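Long-range contacts in sensor protein (Haloarcula marismortui ATCC 43049, PDB 3BWL), which is probably a phosphorelay histidine kinase, represented here by a PAS domain, the sensory module, with an indole carbaldehyde bound inside it: residues Met29-Asp34 against Ala120-Ile125; Gly37-Val42 against Ser55-Arg60; Ala48-Asp53 against Gly91-Arg96. All blocks are in the same frame, centred on the assembly; numbering follows the deposited sequence.

Contact 1. Residues Met29-Asp34 against Ala120-Ile125; sequences MIDVLD and AISRDI. With I3A (1H-indole-3-carbaldehyde), chain F.
I30 and I121 run alongside each other in the same direction off one face of the sheet, CG1 of I30 meeting CD1 of I121 at 3.7 Å. They form a non-hydrogen-bonded antiparallel pair. M29 (a selenomethionine) and D31, whose side chains lie on the opposite face, form hydrogen-bonded pairs with S122 and A120; D31 N donates to A120 O, and A120 N returns a 2.9 Å bond to D31 O.

D31 links this pairing to the ligand pocket. Its CG sits between backbone N and carbonyl carbon (chi1 62°), which lays the carboxylate beside A120, OD1 being 3.5 Å from A120 CB. OD2 approaches the aldehyde O of indole-3-carbaldehyde to 2.7 Å. A water joins D31 OD1, A120 O and S122 OG, the last also hydrogen-bonded to Y93. A leucine in place of D31 would probably leave the aldehyde oxygen without this mate and take from the water one of these three partners.

Strand 29-33 runs between strands 39-42 and 115-124. Helix 44-50 packs on the M29 and D31 face, while V32, on the I30 face, meets L22 of the second subunit.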
# COMPACT_ATOMS: atom_id res chain seq x y z
N MSE A 29 -0.95 0.06 -7.74
CA MSE A 29 0.39 0.57 -8.10
C MSE A 29 0.81 1.62 -7.07
O MSE A 29 -0.05 2.40 -6.61
CB MSE A 29 0.33 1.24 -9.46
CG MSE A 29 -0.21 0.29 -10.54
SE MSE A 29 -0.74 1.21 -12.14
CE MSE A 29 0.93 2.02 -12.63
N ILE A 30 2.11 1.64 -6.72
CA ILE A 30 2.64 2.64 -5.80
C ILE A 30 3.87 3.34 -6.42
O ILE A 30 4.76 2.69 -6.95
CB ILE A 30 3.10 1.98 -4.50
CG1 ILE A 30 1.95 1.20 -3.87
CG2 ILE A 30 3.66 3.10 -3.53
CD1 ILE A 30 2.36 0.43 -2.55
N ASP A 31 3.90 4.67 -6.36
CA ASP A 31 5.13 5.37 -6.70
C ASP A 31 5.33 6.45 -5.65
O ASP A 31 4.36 6.89 -4.98
CB ASP A 31 5.08 5.98 -8.12
CG ASP A 31 3.97 7.02 -8.28
OD1 ASP A 31 2.83 6.66 -8.66
OD2 ASP A 31 4.28 8.25 -8.10
N VAL A 32 6.60 6.81 -5.48
CA VAL A 32 7.03 7.89 -4.58
C VAL A 32 7.69 8.97 -5.43
O VAL A 32 8.59 8.65 -6.24
CB VAL A 32 8.03 7.36 -3.49
CG1 VAL A 32 8.44 8.50 -2.55
CG2 VAL A 32 7.36 6.24 -2.68
N LEU A 33 7.25 10.21 -5.25
CA LEU A 33 7.76 11.35 -6.05
C LEU A 33 8.45 12.35 -5.15
O LEU A 33 8.13 12.47 -3.97
CB LEU A 33 6.63 12.10 -6.78
CG LEU A 33 5.68 11.27 -7.65
CD1 LEU A 33 4.68 12.26 -8.28
CD2 LEU A 33 6.49 10.47 -8.71
N ASP A 34 9.42 13.07 -5.70
CA ASP A 34 9.89 14.25 -4.98
C ASP A 34 9.06 15.47 -5.39
O ASP A 34 8.14 15.35 -6.22
CB ASP A 34 11.41 14.45 -5.15
CG ASP A 34 11.80 14.91 -6.55
OD1 ASP A 34 10.93 15.37 -7.32
OD2 ASP A 34 13.02 14.84 -6.85
N ALA A 120 1.91 7.98 -3.98
CA ALA A 120 0.77 7.86 -4.89
C ALA A 120 0.35 6.41 -5.02
O ALA A 120 1.14 5.57 -5.36
CB ALA A 120 1.10 8.44 -6.26
N ILE A 121 -0.90 6.15 -4.69
CA ILE A 121 -1.49 4.83 -4.89
C ILE A 121 -2.48 4.95 -6.07
O ILE A 121 -3.50 5.67 -5.99
CB ILE A 121 -2.21 4.31 -3.59
CG1 ILE A 121 -1.34 4.53 -2.32
CG2 ILE A 121 -2.65 2.87 -3.76
CD1 ILE A 121 0.04 3.91 -2.32
N SER A 122 -2.17 4.28 -7.16
CA SER A 122 -3.02 4.34 -8.39
C SER A 122 -3.86 3.08 -8.54
O SER A 122 -3.34 1.95 -8.49
CB SER A 122 -2.14 4.54 -9.63
OG SER A 122 -1.29 5.70 -9.46
N ARG A 123 -5.17 3.29 -8.67
CA ARG A 123 -6.13 2.20 -8.82
C ARG A 123 -6.69 2.20 -10.24
O ARG A 123 -7.23 3.21 -10.69
CB ARG A 123 -7.26 2.29 -7.79
CG ARG A 123 -8.18 1.15 -7.99
CD ARG A 123 -9.07 0.91 -6.83
NE ARG A 123 -8.27 0.53 -5.65
CZ ARG A 123 -8.84 0.22 -4.50
NH1 ARG A 123 -10.19 0.23 -4.44
NH2 ARG A 123 -8.10 -0.11 -3.45
N ASP A 124 -6.57 1.07 -10.93
CA ASP A 124 -7.13 0.90 -12.26
C ASP A 124 -8.67 1.07 -12.19
O ASP A 124 -9.36 0.43 -11.38
CB ASP A 124 -6.77 -0.51 -12.78
CG ASP A 124 -7.02 -0.69 -14.27
OD1 ASP A 124 -7.74 0.11 -14.92
OD2 ASP A 124 -6.45 -1.65 -14.84
N ILE A 125 -9.18 1.99 -13.00
CA ILE A 125 -10.61 2.20 -13.08
C ILE A 125 -11.14 1.86 -14.49
O ILE A 125 -12.14 2.45 -14.92
CB ILE A 125 -11.01 3.63 -12.59
CG1 ILE A 125 -10.37 4.70 -13.48
CG2 ILE A 125 -10.65 3.78 -11.10
CD1 ILE A 125 -10.61 6.17 -13.03
O I3A F . 2.17 9.88 -8.63
C3' I3A F . 1.51 9.47 -9.58
C3 I3A F . 0.76 10.45 -10.45
C2 I3A F . 0.06 9.99 -11.60
N I3A F . -0.44 11.16 -12.12
C8 I3A F . -0.07 12.25 -11.40
C9 I3A F . 0.72 11.85 -10.33
C4 I3A F . 1.22 12.80 -9.41
C5 I3A F . 0.94 14.18 -9.61
C6 I3A F . 0.17 14.58 -10.71
C7 I3A F . -0.35 13.62 -11.60
O HOH W 1 0.91 4.75 -8.22

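Contact 2. Residues Gly37-Val42 against Ser55-Arg60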
# COMPACT_ATOMS: atom_id res chain seq x y z
N GLY A 37 8.34 16.11 -9.03
CA GLY A 37 7.62 15.11 -9.83
C GLY A 37 8.51 14.00 -10.33
O GLY A 37 8.05 13.15 -11.11
N THR A 38 9.75 13.97 -9.86
CA THR A 38 10.69 12.90 -10.21
C THR A 38 10.36 11.64 -9.40
O THR A 38 10.12 11.70 -8.19
CB THR A 38 12.16 13.34 -9.98
OG1 THR A 38 12.41 14.57 -10.70
CG2 THR A 38 13.14 12.23 -10.44
N ILE A 39 10.35 10.52 -10.10
CA ILE A 39 9.99 9.22 -9.52
C ILE A 39 11.18 8.69 -8.74
O ILE A 39 12.25 8.38 -9.32
CB ILE A 39 9.57 8.20 -10.59
CG1 ILE A 39 8.29 8.63 -11.34
CG2 ILE A 39 9.31 6.82 -9.92
CD1 ILE A 39 8.08 7.86 -12.68
N CYS A 40 11.01 8.60 -7.41
CA CYS A 40 12.07 8.20 -6.52
C CYS A 40 12.04 6.69 -6.20
O CYS A 40 13.08 6.06 -5.98
CB CYS A 40 11.95 8.97 -5.21
SG CYS A 40 12.32 10.71 -5.41
N GLU A 41 10.84 6.12 -6.13
CA GLU A 41 10.68 4.71 -5.84
C GLU A 41 9.37 4.31 -6.50
O GLU A 41 8.45 5.14 -6.61
CB GLU A 41 10.55 4.47 -4.34
CG GLU A 41 10.68 3.01 -3.87
CD GLU A 41 10.99 2.91 -2.38
OE1 GLU A 41 10.81 3.91 -1.63
OE2 GLU A 41 11.44 1.82 -1.96
N VAL A 42 9.30 3.03 -6.88
CA VAL A 42 8.10 2.40 -7.44
C VAL A 42 8.03 0.97 -6.94
O VAL A 42 9.09 0.35 -6.69
CB VAL A 42 8.08 2.35 -9.00
CG1 VAL A 42 7.82 3.74 -9.62
CG2 VAL A 42 9.38 1.75 -9.57
N SER A 55 14.32 0.10 -13.96
CA SER A 55 15.40 0.93 -14.50
C SER A 55 14.92 1.93 -15.57
O SER A 55 15.60 2.94 -15.83
CB SER A 55 16.55 0.07 -15.04
OG SER A 55 16.17 -0.61 -16.23
N GLU A 56 13.76 1.65 -16.18
CA GLU A 56 13.15 2.50 -17.23
C GLU A 56 12.21 3.56 -16.63
O GLU A 56 11.66 4.39 -17.36
CB GLU A 56 12.32 1.64 -18.22
CG GLU A 56 13.11 0.60 -19.05
CD GLU A 56 12.23 -0.25 -20.00
OE1 GLU A 56 11.40 -1.09 -19.53
OE2 GLU A 56 12.40 -0.11 -21.24
N VAL A 57 12.01 3.53 -15.32
CA VAL A 57 11.05 4.39 -14.64
C VAL A 57 11.72 5.29 -13.61
O VAL A 57 11.42 6.46 -13.56
CB VAL A 57 9.95 3.51 -13.93
CG1 VAL A 57 8.96 4.39 -13.14
CG2 VAL A 57 9.19 2.69 -14.96
N LEU A 58 12.58 4.74 -12.76
CA LEU A 58 13.24 5.54 -11.73
C LEU A 58 14.00 6.71 -12.34
O LEU A 58 14.77 6.55 -13.32
CB LEU A 58 14.20 4.67 -10.88
CG LEU A 58 13.58 3.62 -9.94
CD1 LEU A 58 14.64 2.91 -9.09
CD2 LEU A 58 12.55 4.28 -9.02
N GLY A 59 13.81 7.88 -11.77
CA GLY A 59 14.55 9.05 -12.24
C GLY A 59 13.81 9.81 -13.30
O GLY A 59 14.14 10.96 -13.56
N ARG A 60 12.82 9.18 -13.92
CA ARG A 60 11.95 9.88 -14.88
C ARG A 60 10.92 10.74 -14.14
O ARG A 60 10.74 10.60 -12.92
CB ARG A 60 11.22 8.88 -15.78
CG ARG A 60 12.09 8.07 -16.73
CD ARG A 60 11.43 8.03 -18.09
NE ARG A 60 11.48 6.73 -18.73
CZ ARG A 60 10.79 6.40 -19.83
NH1 ARG A 60 10.01 7.30 -20.43
NH2 ARG A 60 10.89 5.18 -20.32
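The type II beta turn V57-R60, in the loop after helix 44-50, docks on edge strand 39-42 of the PAS sheet, with I39 as its main mate. Both backbone polar atoms of I39 are used: its N donates to R60 O at 2.8 Å, and its O accepts from G59 N at 2.9 Å.

Beside these bonds V57 fills the angle between two strand side chains. With CG1 anti to the backbone N (chi1 177°), V57 directs that methyl to CD1 of I39 at 3.6 Å and to CG1 of V42 at 3.8 Å, crossing both obliquely.

The turn closes through R60 N to V57 O and depends on G59, whose phi of 92° would push a CB into the carbonyl oxygen of L58. On the strand side, C40 and E41 together oppose V32 in a classic beta bulge. L58 meets the backbone there, CD2 lying 3.6 Å from C40 O, and the same methyl comes within 4.1 Å of CG2 of V42. The carboxylate of E41 forms a salt bridge with R18 of the second subunit; E41 is also a magnesium ligand, although no ion is bound to this chain.

Contact 3. Residues Ala48-Asp53 against Gly91-Arg96. With I3A (1H-indole-3-carbaldehyde), chain F.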
# COMPACT_ATOMS: atom_id res chain seq x y z
N ALA A 48 5.09 -3.71 -13.44
CA ALA A 48 4.38 -4.78 -14.11
C ALA A 48 3.14 -4.29 -14.87
O ALA A 48 2.96 -4.64 -16.02
CB ALA A 48 3.96 -5.84 -13.12
N GLU A 49 2.31 -3.49 -14.21
CA GLU A 49 1.07 -2.97 -14.83
C GLU A 49 1.38 -2.13 -16.07
O GLU A 49 0.68 -2.24 -17.08
CB GLU A 49 0.26 -2.15 -13.83
CG GLU A 49 -0.40 -3.02 -12.67
CD GLU A 49 -1.77 -3.58 -13.02
OE1 GLU A 49 -2.02 -3.92 -14.20
OE2 GLU A 49 -2.62 -3.65 -12.10
N LEU A 50 2.46 -1.35 -16.03
CA LEU A 50 2.82 -0.49 -17.18
C LEU A 50 3.76 -1.13 -18.20
O LEU A 50 3.96 -0.58 -19.26
CB LEU A 50 3.38 0.86 -16.69
CG LEU A 50 2.35 1.67 -15.88
CD1 LEU A 50 2.92 3.06 -15.63
CD2 LEU A 50 1.01 1.77 -16.59
N GLY A 51 4.28 -2.31 -17.87
CA GLY A 51 5.21 -3.08 -18.75
C GLY A 51 6.65 -2.59 -18.79
O GLY A 51 7.38 -2.86 -19.75
N TYR A 52 7.07 -1.85 -17.78
CA TYR A 52 8.44 -1.32 -17.73
C TYR A 52 9.28 -2.02 -16.68
O TYR A 52 8.73 -2.53 -15.69
CB TYR A 52 8.42 0.15 -17.35
CG TYR A 52 7.96 1.04 -18.46
CD1 TYR A 52 8.81 1.32 -19.52
CD2 TYR A 52 6.66 1.57 -18.47
CE1 TYR A 52 8.42 2.11 -20.53
CE2 TYR A 52 6.25 2.39 -19.51
CZ TYR A 52 7.15 2.64 -20.53
OH TYR A 52 6.82 3.41 -21.59
N ASP A 53 10.59 -2.08 -16.90
CA ASP A 53 11.52 -2.48 -15.86
C ASP A 53 11.70 -1.25 -14.99
O ASP A 53 11.64 -0.12 -15.48
CB ASP A 53 12.87 -2.87 -16.47
CG ASP A 53 13.83 -3.47 -15.44
OD1 ASP A 53 13.65 -4.65 -15.07
OD2 ASP A 53 14.77 -2.76 -15.02
N GLY A 91 -6.11 10.02 -13.58
CA GLY A 91 -4.98 10.09 -14.50
C GLY A 91 -5.16 9.04 -15.57
O GLY A 91 -6.13 8.28 -15.53
N LEU A 92 -4.23 9.01 -16.51
CA LEU A 92 -4.31 8.06 -17.62
C LEU A 92 -2.90 7.60 -18.00
O LEU A 92 -2.19 8.31 -18.73
CB LEU A 92 -5.06 8.67 -18.84
CG LEU A 92 -5.16 7.75 -20.06
CD1 LEU A 92 -6.27 6.69 -19.84
CD2 LEU A 92 -5.52 8.64 -21.30
N TYR A 93 -2.49 6.45 -17.47
CA TYR A 93 -1.14 5.96 -17.74
C TYR A 93 -1.02 5.39 -19.15
O TYR A 93 -1.96 4.79 -19.65
CB TYR A 93 -0.75 4.87 -16.74
CG TYR A 93 -0.51 5.38 -15.33
CD1 TYR A 93 0.34 6.47 -15.10
CD2 TYR A 93 -1.07 4.75 -14.22
CE1 TYR A 93 0.59 6.93 -13.81
CE2 TYR A 93 -0.84 5.19 -12.91
CZ TYR A 93 -0.02 6.29 -12.72
OH TYR A 93 0.21 6.75 -11.45
N GLU A 94 0.13 5.62 -19.74
CA GLU A 94 0.50 5.02 -21.02
C GLU A 94 1.47 3.89 -20.74
O GLU A 94 2.56 4.11 -20.17
CB GLU A 94 1.18 6.06 -21.89
CG GLU A 94 1.40 5.59 -23.31
CD GLU A 94 1.99 6.72 -24.16
OE1 GLU A 94 2.95 7.38 -23.70
OE2 GLU A 94 1.48 6.96 -25.27
N ARG A 95 1.06 2.68 -21.11
CA ARG A 95 1.93 1.53 -20.99
C ARG A 95 3.06 1.54 -22.04
O ARG A 95 2.96 2.24 -23.09
CB ARG A 95 1.12 0.23 -21.14
CG ARG A 95 -0.04 0.08 -20.13
CD ARG A 95 -0.36 -1.40 -20.01
NE ARG A 95 -1.48 -1.64 -19.11
CZ ARG A 95 -2.77 -1.47 -19.42
NH1 ARG A 95 -3.14 -1.00 -20.62
NH2 ARG A 95 -3.72 -1.73 -18.49
N ARG A 96 4.08 0.72 -21.80
CA ARG A 96 5.18 0.60 -22.77
C ARG A 96 4.69 0.30 -24.19
O ARG A 96 5.20 0.86 -25.17
CB ARG A 96 6.17 -0.46 -22.35
CG ARG A 96 7.53 -0.34 -23.08
CD ARG A 96 8.51 -1.32 -22.41
NE ARG A 96 9.90 -1.13 -22.83
CZ ARG A 96 10.39 -1.57 -23.98
NH1 ARG A 96 11.68 -1.36 -24.28
NH2 ARG A 96 9.60 -2.20 -24.85
O I3A F . 2.17 9.88 -8.63
C3' I3A F . 1.51 9.47 -9.58
C3 I3A F . 0.76 10.45 -10.45
C2 I3A F . 0.06 9.99 -11.60
N I3A F . -0.44 11.16 -12.12
C8 I3A F . -0.07 12.25 -11.40
C9 I3A F . 0.72 11.85 -10.33
C4 I3A F . 1.22 12.80 -9.41
C5 I3A F . 0.94 14.18 -9.61
C6 I3A F . 0.17 14.58 -10.71
C7 I3A F . -0.35 13.62 -11.60
O HOH W 2 -2.20 -3.53 -16.78
O HOH W 3 4.73 4.77 -21.15
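L50 and R96 are joined by a nearly straight hydrogen bond, R96 N to L50 O at 2.9 Å with 170° at the hydrogen. A second one is weak: R95 NE presents the edge of its guanidinium, in plane, to E49 O at 3.0 Å. Water bridges E49 OE1 to R95 NH2, while E49 OE2 makes a salt bridge with R86 of the second subunit and R95 NH1 bonds S99 OG. The helix ends in a Schellman motif with G51, at positive phi (78°), as C-prime residue.

The aromatic contact is CH-pi: R96 CB stands 3.9 Å from the centroid of the Y52 ring, over its face but offset toward the rim. CG of R96 reaches 3.6 Å from CE1 of Y52, and R96 NE forms a salt bridge with E56.

Apolar contact is made by L50, which crosses Y93 at about a right angle: CD2 is 3.6 Å from Y93 CB, and CD1 lies over the ring face. Y93 OH, hydrogen-bonded to S122 OG, lies 3.2 Å from C2 of the ligand.

The contact joins the end of helix 44-50 to the end of edge strand 86-94. M101 of strand 100-112 packs on L50 and R95, and M29 of strand 29-33 touches L50 and Y93.

In the fold
Chemistry here follows place in a PAS fold. Contact 1 is core: all its touching residues are buried, and it pairs strands inside the sheet. Contacts 2 and 3 are partly buried and fasten non-strand elements to the two edge strands, 39-42 and 86-94, on either side of it. Strand pairing gives way to a turn held by two backbone bonds in contact 2, and in contact 3 to a helix end whose carbonyls meet R95 and R96, with R96 lying over the Y52 ring. Contacts 1 and 3 both touch the indole ligand and meet through S122 and Y93. Contacts 2 and 3 meet at the E56-R96 salt bridge, while contacts 1 and 2 share the pairing of V32 with the bulge.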